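Local structure of aminofutalosine deaminase (7LKK) at residues Ala190-Pro196 with Ser216-Phe222; Ile19-Phe25 with Phe65-Leu71; Leu342-Leu346 with Lys358-Leu362. The protein catalyses the hydrolytic deamination of aminofutalosine in the menaquinone pathway of Helicobacter pylori, using a bound metal ion. All blocks are in the same frame, centred on the assembly; numbering follows the deposited sequence. Where two conformers were deposited one is given.

In the fold
The three contacts follow one another along the chain and lie in different parts of an amidohydrolase. Contact 1 is the catalytic end: its paired barrel strands carry His221, which binds the iron, and His194, which lies against the inhibitor. Contact 2 lies where a small four-stranded sheet passes into strand 69-80, which runs on to His79 of the metal site; its centre is about 38 Å from that of contact 1, across the chain's centre. Contact 3 joins two helices, its centre about 24 Å from that of contact 1 and about 20 Å from that of contact 2. Contacts 2 and 3 touch, Phe25 CD2 packing 3.7 Å from Leu361 CD2; neither touches contact 1.

Contact 1: Ala190-Pro196 with Ser216-Phe222; sequences ALAVHAP and SLLSTHF. With FE (Fe (III) ion), chain E; MCF ((8R)-3-(5-S-methyl-5-thio-beta-D-ribofuranosyl)-3,6,7,8-tetrahydroimidazo[4,5-d][1,3]diazepin-8-ol), chain J; EDO (1,2-ethanediol), chain H.
At the metal centre of the TIM barrel, His194 and His221 meet at the C-terminal ends of two neighbouring parallel strands. The carbonyl of His194 is gripped twice by His221: its backbone N donates over 3.0 Å to His194 O, and ring atom ND1 donates over 2.9 Å to the same oxygen. The two donors reach that oxygen from opposite faces of the carbonyl plane, and the oxygen lies only 8° out of the imidazole plane. This fixes the rotation of the ring and leaves NE2 of His221 to bind the iron at 2.4 Å, beside MCF O8, which binds it at 2.0 Å. His79, His81 and Asp328 complete the iron site. One face of the His221 ring is covered by the coformycin, with MCF C5 over its centre.

His194 has CG anti to its backbone N (chi1 178°), which carries the imidazole along the ligand; its NE2 makes a weak hydrogen bond to MCF N4, while ND1 is held by Ser198. The two imidazoles lie obliquely, their planes at 56°.

These strands belong to the beta-alpha-beta unit of strand 187-193, helix 201-213 and strand 218-222. Val193 N donates to Ser219 O, and Leu191 N bonds to Leu217 O. A side chain joins this pairing at Thr220, whose OG1 donates to Val193 O over 2.9 Å from above the carbonyl plane; the same hydroxyl also bonds to Tyr262. Farther back, Ala190 CB meets Leu217 CB at 4.1 Å. Beyond the histidines, Pro196 CG approaches the edge of the Phe222 ring, near its plane, at 4.2 Å from CD1.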
loop_
_atom_site.group_PDB
_atom_site.type_symbol
_atom_site.label_atom_id
_atom_site.label_comp_id
_atom_site.label_asym_id
_atom_site.label_seq_id
_atom_site.Cartn_x
_atom_site.Cartn_y
_atom_site.Cartn_z
ATOM N N ALA A 190 6.491 24.438 -19.063
ATOM C CA ALA A 190 5.180 23.996 -19.511
ATOM C C ALA A 190 4.120 24.757 -18.726
ATOM O O ALA A 190 4.430 25.550 -17.834
ATOM C CB ALA A 190 5.022 22.480 -19.354
ATOM N N LEU A 191 2.856 24.510 -19.065
ATOM C CA LEU A 191 1.736 25.248 -18.504
ATOM C C LEU A 191 0.646 24.283 -18.068
ATOM O O LEU A 191 0.543 23.160 -18.569
ATOM C CB LEU A 191 1.172 26.257 -19.515
ATOM C CG LEU A 191 2.067 27.464 -19.794
ATOM C CD1 LEU A 191 1.783 28.045 -21.168
ATOM C CD2 LEU A 191 1.881 28.515 -18.712
ATOM N N ALA A 192 -0.176 24.731 -17.123
ATOM C CA ALA A 192 -1.247 23.895 -16.605
ATOM C C ALA A 192 -2.486 24.729 -16.323
ATOM O O ALA A 192 -2.392 25.860 -15.837
ATOM C CB ALA A 192 -0.815 23.160 -15.329
ATOM N N VAL A 193 -3.642 24.157 -16.645
ATOM C CA VAL A 193 -4.937 24.657 -16.203
ATOM C C VAL A 193 -5.364 23.795 -15.027
ATOM O O VAL A 193 -5.392 22.564 -15.138
ATOM C CB VAL A 193 -5.974 24.595 -17.337
ATOM C CG1 VAL A 193 -7.328 25.089 -16.850
ATOM C CG2 VAL A 193 -5.497 25.393 -18.549
ATOM N N HIS A 194 -5.676 24.425 -13.892
ATOM C CA HIS A 194 -5.859 23.650 -12.668
ATOM C C HIS A 194 -6.989 22.634 -12.810
ATOM O O HIS A 194 -6.764 21.423 -12.718
ATOM C CB HIS A 194 -6.118 24.559 -11.470
ATOM C CG HIS A 194 -6.369 23.797 -10.207
ATOM N ND1 HIS A 194 -7.629 23.622 -9.679
ATOM C CD2 HIS A 194 -5.523 23.123 -9.393
ATOM C CE1 HIS A 194 -7.547 22.891 -8.582
ATOM N NE2 HIS A 194 -6.280 22.575 -8.386
ATOM N N ALA A 195 -8.209 23.106 -13.025
ATOM C CA ALA A 195 -9.374 22.228 -12.986
ATOM C C ALA A 195 -10.556 22.961 -13.611
ATOM O O ALA A 195 -10.533 24.189 -13.736
ATOM C CB ALA A 195 -9.701 21.802 -11.546
ATOM N N PRO A 196 -11.595 22.220 -14.017
ATOM C CA PRO A 196 -12.800 22.883 -14.544
ATOM C C PRO A 196 -13.502 23.781 -13.539
ATOM O O PRO A 196 -14.137 24.761 -13.947
ATOM C CB PRO A 196 -13.691 21.703 -14.959
ATOM C CG PRO A 196 -12.741 20.579 -15.206
ATOM C CD PRO A 196 -11.634 20.761 -14.214
ATOM N N SER A 216 4.450 24.653 -25.748
ATOM C CA SER A 216 4.549 24.092 -24.410
ATOM C C SER A 216 3.558 22.948 -24.224
ATOM O O SER A 216 2.490 22.916 -24.841
ATOM C CB SER A 216 4.289 25.167 -23.348
ATOM O OG SER A 216 5.321 26.137 -23.329
ATOM N N LEU A 217 3.923 22.008 -23.354
ATOM C CA LEU A 217 2.993 20.964 -22.959
ATOM C C LEU A 217 1.919 21.539 -22.038
ATOM O O LEU A 217 2.070 22.618 -21.460
ATOM C CB LEU A 217 3.726 19.824 -22.245
ATOM C CG LEU A 217 4.417 18.713 -23.040
ATOM C CD1 LEU A 217 5.084 19.221 -24.309
ATOM C CD2 LEU A 217 5.425 17.995 -22.151
ATOM N N LEU A 218 0.817 20.803 -21.905
ATOM C CA LEU A 218 -0.280 21.204 -21.036
ATOM C C LEU A 218 -0.630 20.069 -20.085
ATOM O O LEU A 218 -0.392 18.894 -20.375
ATOM C CB LEU A 218 -1.526 21.611 -21.840
ATOM C CG LEU A 218 -1.476 22.990 -22.501
ATOM C CD1 LEU A 218 -2.497 23.087 -23.626
ATOM C CD2 LEU A 218 -1.698 24.089 -21.471
ATOM N N SER A 219 -1.197 20.440 -18.941
ATOM C CA SER A 219 -1.630 19.480 -17.938
ATOM C C SER A 219 -2.851 20.056 -17.238
ATOM O O SER A 219 -3.018 21.276 -17.162
ATOM C CB SER A 219 -0.519 19.169 -16.927
ATOM O OG SER A 219 -0.921 18.163 -16.014
ATOM N N THR A 220 -3.710 19.171 -16.740
ATOM C CA THR A 220 -4.925 19.613 -16.070
ATOM C C THR A 220 -5.463 18.485 -15.202
ATOM O O THR A 220 -5.274 17.304 -15.508
ATOM C CB THR A 220 -5.987 20.069 -17.082
ATOM O OG1 THR A 220 -7.124 20.598 -16.387
ATOM C CG2 THR A 220 -6.425 18.915 -17.975
ATOM N N HIS A 221 -6.111 18.865 -14.101
ATOM C CA HIS A 221 -6.869 17.928 -13.281
ATOM C C HIS A 221 -8.272 17.802 -13.857
ATOM O O HIS A 221 -8.922 18.814 -14.138
ATOM C CB HIS A 221 -6.932 18.397 -11.826
ATOM C CG HIS A 221 -5.590 18.590 -11.193
ATOM N ND1 HIS A 221 -4.983 19.824 -11.097
ATOM C CD2 HIS A 221 -4.737 17.706 -10.624
ATOM C CE1 HIS A 221 -3.815 19.692 -10.494
ATOM N NE2 HIS A 221 -3.641 18.417 -10.197
ATOM N N PHE A 222 -8.741 16.568 -14.035
ATOM C CA PHE A 222 -10.009 16.338 -14.719
ATOM C C PHE A 222 -10.835 15.306 -13.967
ATOM O O PHE A 222 -10.377 14.179 -13.760
ATOM C CB PHE A 222 -9.772 15.881 -16.163
ATOM C CG PHE A 222 -11.020 15.837 -16.989
ATOM C CD1 PHE A 222 -11.776 16.982 -17.182
ATOM C CD2 PHE A 222 -11.445 14.652 -17.567
ATOM C CE1 PHE A 222 -12.930 16.946 -17.935
ATOM C CE2 PHE A 222 -12.599 14.612 -18.324
ATOM C CZ PHE A 222 -13.342 15.759 -18.509
HETATM FE FE FE E . -2.096 17.372 -8.739
HETATM O O8 MCF J . -3.817 17.109 -7.834
HETATM C C8 MCF J . -3.910 17.115 -6.433
HETATM C C7 MCF J . -5.349 17.004 -5.940
HETATM N N6 MCF J . -6.258 17.639 -6.862
HETATM C C5 MCF J . -5.985 18.982 -7.320
HETATM N N4 MCF J . -4.833 19.796 -6.951
HETATM C C10 MCF J . -3.672 19.596 -6.048
HETATM C C9 MCF J . -3.195 18.324 -5.794
HETATM N N1 MCF J . -2.162 18.441 -4.972
HETATM C C2 MCF J . -1.950 19.728 -4.707
HETATM N N3 MCF J . -2.870 20.430 -5.376
HETATM C C1S MCF J . -2.958 21.921 -5.312
HETATM C C2S MCF J . -3.216 22.593 -6.681
HETATM O O2S MCF J . -2.046 22.770 -7.359
HETATM O O4S MCF J . -3.964 22.269 -4.601
HETATM C C4S MCF J . -4.400 23.737 -5.131
HETATM C C3S MCF J . -3.805 23.938 -6.272
HETATM O O3S MCF J . -2.697 24.943 -6.087
HETATM C C5S MCF J . -5.908 23.781 -5.303
HETATM S S5S MCF J . -6.504 25.473 -5.016
HETATM C C6S MCF J . -8.150 25.660 -5.760
HETATM C C1 EDO H . -0.287 22.418 -27.625
HETATM O O1 EDO H . 0.031 21.316 -26.768
HETATM C C2 EDO H . 0.996 22.985 -28.219
HETATM O O2 EDO H . 1.731 23.668 -27.199
#

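Contact 2: Ile19-Phe25 with Phe65-Leu71; sequences IGASLVF and FFENSVL
Phe65 CG lies opposite its own backbone N (chi1 -171°), which turns the ring over Ala21, and Val70 CG1, likewise trans to N (chi1 169°), comes over a face of Phe25. Both pairings flank a beta bulge where a small four-stranded sheet, probably part of a beta domain beside the barrel, passes into strand 69-80, which runs on toward the metal site. Here two strands run in parallel and turn a corner together, and the register shifts by two residues between Ala21-Phe66 and Leu23-Val70.

Before the corner Phe66 N donates to Gly20 O over 2.8 Å. The Phe65 ring covers this backbone, with CZ 3.4 Å from Ala21 C and Ala21 CA over one face. At the corner the extra residues of segment 65-71 form a type II turn, Phe66 to Ser69. Ser22 OG accepts from Asn68 N over 2.8 Å, tying the turn to segment 19-25, and Ser69 OG braces it from within by donating to Glu67 O.

After the corner Leu71 N bonds to Leu23 O. Leu71 fills the angle between the two sheets: its CB lies 3.8 Å from Ala21 CB, and its CD1 meets Ile19 CD1 at 3.8 Å, the side chains crossing at about a right angle. Val70 CG1 sits 3.8 Å from the centroid of the Phe25 ring in a CH-pi contact, 18° off the ring normal.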
loop_
_atom_site.group_PDB
_atom_site.type_symbol
_atom_site.label_atom_id
_atom_site.label_comp_id
_atom_site.label_asym_id
_atom_site.label_seq_id
_atom_site.Cartn_x
_atom_site.Cartn_y
_atom_site.Cartn_z
ATOM N N ILE A 19 27.284 -1.467 -18.631
ATOM C CA ILE A 19 26.714 -1.986 -17.394
ATOM C C ILE A 19 25.738 -3.098 -17.743
ATOM O O ILE A 19 24.986 -2.999 -18.719
ATOM C CB ILE A 19 26.018 -0.896 -16.547
ATOM C CG1 ILE A 19 24.916 -0.194 -17.341
ATOM C CG2 ILE A 19 27.036 0.103 -16.009
ATOM C CD1 ILE A 19 24.045 0.713 -16.492
ATOM N N GLY A 20 25.762 -4.171 -16.948
ATOM C CA GLY A 20 24.864 -5.280 -17.151
ATOM C C GLY A 20 24.298 -5.765 -15.820
ATOM O O GLY A 20 24.803 -5.418 -14.752
ATOM N N ALA A 21 23.243 -6.560 -15.922
ATOM C CA ALA A 21 22.598 -7.107 -14.737
ATOM C C ALA A 21 21.955 -8.437 -15.098
ATOM O O ALA A 21 21.744 -8.748 -16.273
ATOM C CB ALA A 21 21.557 -6.137 -14.162
ATOM N N SER A 22 21.639 -9.219 -14.060
ATOM C CA SER A 22 21.012 -10.520 -14.272
ATOM C C SER A 22 19.677 -10.386 -14.990
ATOM O O SER A 22 19.284 -11.282 -15.744
ATOM C CB SER A 22 20.818 -11.236 -12.935
ATOM O OG SER A 22 22.046 -11.366 -12.241
ATOM N N LEU A 23 18.967 -9.287 -14.758
ATOM C CA LEU A 23 17.690 -9.016 -15.399
ATOM C C LEU A 23 17.705 -7.586 -15.912
ATOM O O LEU A 23 18.138 -6.675 -15.199
ATOM C CB LEU A 23 16.525 -9.224 -14.426
ATOM C CG LEU A 23 16.317 -10.656 -13.926
ATOM C CD1 LEU A 23 15.506 -10.660 -12.637
ATOM C CD2 LEU A 23 15.637 -11.497 -14.994
ATOM N N VAL A 24 17.247 -7.395 -17.144
ATOM C CA VAL A 24 17.140 -6.078 -17.758
ATOM C C VAL A 24 15.707 -5.893 -18.233
ATOM O O VAL A 24 15.185 -6.726 -18.981
ATOM C CB VAL A 24 18.126 -5.905 -18.929
ATOM C CG1 VAL A 24 17.934 -4.545 -19.587
ATOM C CG2 VAL A 24 19.557 -6.072 -18.448
ATOM N N PHE A 25 15.071 -4.810 -17.793
ATOM C CA PHE A 25 13.727 -4.452 -18.231
ATOM C C PHE A 25 13.863 -3.408 -19.333
ATOM O O PHE A 25 14.287 -2.277 -19.074
ATOM C CB PHE A 25 12.889 -3.909 -17.072
ATOM C CG PHE A 25 12.648 -4.902 -15.966
ATOM C CD1 PHE A 25 12.914 -6.253 -16.141
ATOM C CD2 PHE A 25 12.142 -4.479 -14.746
ATOM C CE1 PHE A 25 12.689 -7.153 -15.119
ATOM C CE2 PHE A 25 11.914 -5.375 -13.723
ATOM C CZ PHE A 25 12.186 -6.714 -13.909
ATOM N N PHE A 65 29.109 -5.591 -14.075
ATOM C CA PHE A 65 27.944 -6.474 -14.064
ATOM C C PHE A 65 27.401 -6.551 -12.645
ATOM O O PHE A 65 28.171 -6.712 -11.692
ATOM C CB PHE A 65 28.280 -7.885 -14.565
ATOM C CG PHE A 65 27.071 -8.758 -14.766
ATOM C CD1 PHE A 65 26.339 -8.686 -15.941
ATOM C CD2 PHE A 65 26.653 -9.635 -13.774
ATOM C CE1 PHE A 65 25.223 -9.478 -16.130
ATOM C CE2 PHE A 65 25.535 -10.429 -13.957
ATOM C CZ PHE A 65 24.819 -10.352 -15.136
ATOM N N PHE A 66 26.082 -6.443 -12.509
ATOM C CA PHE A 66 25.412 -6.449 -11.210
ATOM C C PHE A 66 24.605 -7.740 -11.092
ATOM O O PHE A 66 23.490 -7.842 -11.614
ATOM C CB PHE A 66 24.537 -5.209 -11.049
ATOM C CG PHE A 66 25.319 -3.927 -10.977
ATOM C CD1 PHE A 66 25.742 -3.425 -9.757
ATOM C CD2 PHE A 66 25.641 -3.229 -12.131
ATOM C CE1 PHE A 66 26.466 -2.247 -9.689
ATOM C CE2 PHE A 66 26.365 -2.054 -12.069
ATOM C CZ PHE A 66 26.778 -1.562 -10.846
ATOM N N GLU A 67 25.182 -8.725 -10.411
ATOM C CA GLU A 67 24.502 -9.993 -10.184
ATOM C C GLU A 67 23.288 -9.802 -9.281
ATOM O O GLU A 67 23.282 -8.960 -8.380
ATOM C CB GLU A 67 25.468 -10.995 -9.552
ATOM C CG GLU A 67 25.151 -12.453 -9.827
ATOM C CD GLU A 67 26.128 -13.392 -9.142
ATOM O OE1 GLU A 67 25.779 -14.574 -8.940
ATOM O OE2 GLU A 67 27.245 -12.945 -8.803
ATOM N N ASN A 68 22.247 -10.597 -9.542
ATOM C CA ASN A 68 21.013 -10.589 -8.753
ATOM C C ASN A 68 20.392 -9.199 -8.686
ATOM O O ASN A 68 19.785 -8.823 -7.680
ATOM C CB ASN A 68 21.253 -11.143 -7.346
ATOM C CG ASN A 68 21.640 -12.605 -7.363
ATOM O OD1 ASN A 68 21.376 -13.312 -8.336
ATOM N ND2 ASN A 68 22.275 -13.066 -6.293
ATOM N N SER A 69 20.536 -8.431 -9.759
ATOM C CA SER A 69 20.062 -7.060 -9.808
ATOM C C SER A 69 19.193 -6.870 -11.043
ATOM O O SER A 69 19.155 -7.713 -11.942
ATOM C CB SER A 69 21.233 -6.070 -9.812
ATOM O OG SER A 69 22.075 -6.290 -8.693
ATOM N N VAL A 70 18.481 -5.747 -11.070
ATOM C CA VAL A 70 17.615 -5.387 -12.185
ATOM C C VAL A 70 18.105 -4.071 -12.768
ATOM O O VAL A 70 18.270 -3.086 -12.039
ATOM C CB VAL A 70 16.142 -5.279 -11.752
ATOM C CG1 VAL A 70 15.308 -4.646 -12.855
ATOM C CG2 VAL A 70 15.597 -6.654 -11.385
ATOM N N LEU A 71 18.345 -4.066 -14.075
ATOM C CA LEU A 71 18.670 -2.863 -14.828
ATOM C C LEU A 71 17.435 -2.445 -15.614
ATOM O O LEU A 71 16.825 -3.270 -16.300
ATOM C CB LEU A 71 19.852 -3.116 -15.769
ATOM C CG LEU A 71 20.224 -2.040 -16.789
ATOM C CD1 LEU A 71 20.548 -0.732 -16.096
ATOM C CD2 LEU A 71 21.398 -2.501 -17.644
#

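Contact 3: Leu342-Leu346 with Lys358-Leu362; sequences LRAFL and KIALL
Ala360 is the small residue around which this helix pair closes, its methyl meeting Phe345 and Leu346 while Leu342 reaches both that methyl and the carbonyl beside it. The two short helical segments run roughly antiparallel, at 151° between their N-to-C directions, with their axes 10.0 Å apart. That separation is bridged by long side chains of helix 338-348 against a low stretch of helix 353-364. Of the residues 358-362, Ala360 has by far the largest surface buried by the partner helix.

Phe345 is the main bump. Its CG swings away from the residue's own N (chi1 -177°), and the ring extends across the gap into the shallow hollow over Ala360 and beside Ile359. Its CD2 lies 3.6 Å from Ala360 CB. Farther along the ring, CZ meets Ile359 CG2 at 3.9 Å; this methyl lies at the ring edge, near its plane, and the two side chains cross at about a right angle. Ile359 thus forms one wall of the hollow and the Ala360 methyl its floor.

Leu342 enters one helical turn before Leu346. Its CD2 branch rests 3.6 Å from Ala360 O and 4.2 Å from Ala360 CB, so it covers the backbone as well as the methyl. Leu346 brings its own CD2 to 4.2 Å from Ala360 CB, a lighter touch. The fit is purely apolar between side chains.

The pair sits on the barrel, where Leu342 and Phe345 both press on Val325 of strand 323-325. Helix 401-408 covers another flank, its Leu406 touching Leu342 and Ala360. On the outer side Leu346 O accepts from Arg304 of the second subunit, and Ala344 packs on Leu347 of that subunit, placing helix 338-348 at the dimer interface.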
loop_
_atom_site.group_PDB
_atom_site.type_symbol
_atom_site.label_atom_id
_atom_site.label_comp_id
_atom_site.label_asym_id
_atom_site.label_seq_id
_atom_site.Cartn_x
_atom_site.Cartn_y
_atom_site.Cartn_z
ATOM N N LEU A 342 3.706 2.716 -6.833
ATOM C CA LEU A 342 3.432 1.572 -7.694
ATOM C C LEU A 342 2.855 0.405 -6.901
ATOM O O LEU A 342 1.965 -0.300 -7.386
ATOM C CB LEU A 342 4.704 1.154 -8.430
ATOM C CG LEU A 342 5.217 2.195 -9.431
ATOM C CD1 LEU A 342 6.545 1.764 -10.044
ATOM C CD2 LEU A 342 4.175 2.459 -10.510
ATOM N N ARG A 343 3.342 0.192 -5.676
ATOM C CA ARG A 343 2.760 -0.848 -4.833
ATOM C C ARG A 343 1.336 -0.494 -4.424
ATOM O O ARG A 343 0.467 -1.372 -4.363
ATOM C CB ARG A 343 3.636 -1.084 -3.603
ATOM C CG ARG A 343 4.890 -1.898 -3.896
ATOM C CD ARG A 343 5.683 -2.176 -2.634
ATOM N NE ARG A 343 6.439 -1.010 -2.188
ATOM C CZ ARG A 343 7.661 -0.702 -2.613
ATOM N NH1 ARG A 343 8.273 -1.475 -3.503
ATOM N NH2 ARG A 343 8.270 0.381 -2.149
ATOM N N ALA A 344 1.074 0.785 -4.139
ATOM C CA ALA A 344 -0.301 1.206 -3.893
ATOM C C ALA A 344 -1.162 0.963 -5.123
ATOM O O ALA A 344 -2.320 0.546 -5.012
ATOM C CB ALA A 344 -0.342 2.682 -3.490
ATOM N N PHE A 345 -0.595 1.206 -6.308
ATOM C CA PHE A 345 -1.291 0.948 -7.564
ATOM C C PHE A 345 -1.682 -0.522 -7.685
ATOM O O PHE A 345 -2.804 -0.845 -8.091
ATOM C CB PHE A 345 -0.390 1.383 -8.725
ATOM C CG PHE A 345 -1.005 1.233 -10.088
ATOM C CD1 PHE A 345 -1.937 2.148 -10.551
ATOM C CD2 PHE A 345 -0.614 0.199 -10.926
ATOM C CE1 PHE A 345 -2.488 2.019 -11.817
ATOM C CE2 PHE A 345 -1.161 0.063 -12.187
ATOM C CZ PHE A 345 -2.099 0.975 -12.634
ATOM N N LEU A 346 -0.768 -1.427 -7.324
ATOM C CA LEU A 346 -1.081 -2.853 -7.370
ATOM C C LEU A 346 -2.226 -3.199 -6.427
ATOM O O LEU A 346 -3.054 -4.063 -6.734
ATOM C CB LEU A 346 0.163 -3.673 -7.032
ATOM C CG LEU A 346 1.360 -3.531 -7.973
ATOM C CD1 LEU A 346 2.522 -4.396 -7.496
ATOM C CD2 LEU A 346 0.976 -3.882 -9.409
ATOM N N LYS A 358 2.806 -5.287 -15.346
ATOM C CA LYS A 358 3.308 -4.725 -16.596
ATOM C C LYS A 358 2.782 -3.311 -16.809
ATOM O O LYS A 358 3.527 -2.421 -17.233
ATOM C CB LYS A 358 2.911 -5.613 -17.774
ATOM C CG LYS A 358 3.463 -7.027 -17.725
ATOM C CD LYS A 358 2.940 -7.844 -18.899
ATOM C CE LYS A 358 3.420 -9.287 -18.834
ATOM N NZ LYS A 358 2.758 -10.138 -19.864
ATOM N N ILE A 359 1.498 -3.093 -16.522
ATOM C CA ILE A 359 0.919 -1.760 -16.642
ATOM C C ILE A 359 1.602 -0.794 -15.683
ATOM O O ILE A 359 1.903 0.353 -16.042
ATOM C CB ILE A 359 -0.602 -1.824 -16.411
ATOM C CG1 ILE A 359 -1.278 -2.524 -17.590
ATOM C CG2 ILE A 359 -1.187 -0.435 -16.198
ATOM C CD1 ILE A 359 -2.735 -2.825 -17.370
ATOM N N ALA A 360 1.878 -1.249 -14.458
ATOM C CA ALA A 360 2.524 -0.388 -13.469
ATOM C C ALA A 360 3.926 0.009 -13.915
ATOM O O ALA A 360 4.308 1.184 -13.832
ATOM C CB ALA A 360 2.568 -1.095 -12.113
ATOM N N LEU A 361 4.705 -0.957 -14.410
ATOM C CA LEU A 361 6.073 -0.668 -14.830
ATOM C C LEU A 361 6.097 0.279 -16.024
ATOM O O LEU A 361 6.843 1.265 -16.030
ATOM C CB LEU A 361 6.810 -1.968 -15.157
ATOM C CG LEU A 361 8.245 -1.825 -15.671
ATOM C CD1 LEU A 361 9.098 -1.047 -14.682
ATOM C CD2 LEU A 361 8.862 -3.193 -15.952
ATOM N N LEU A 362 5.300 -0.014 -17.056
ATOM C CA LEU A 362 5.227 0.885 -18.204
ATOM C C LEU A 362 4.636 2.234 -17.814
ATOM O O LEU A 362 5.006 3.265 -18.389
ATOM C CB LEU A 362 4.407 0.249 -19.327
ATOM C CG LEU A 362 4.993 -1.021 -19.952
ATOM C CD1 LEU A 362 4.149 -1.493 -21.126
ATOM C CD2 LEU A 362 6.433 -0.792 -20.374
#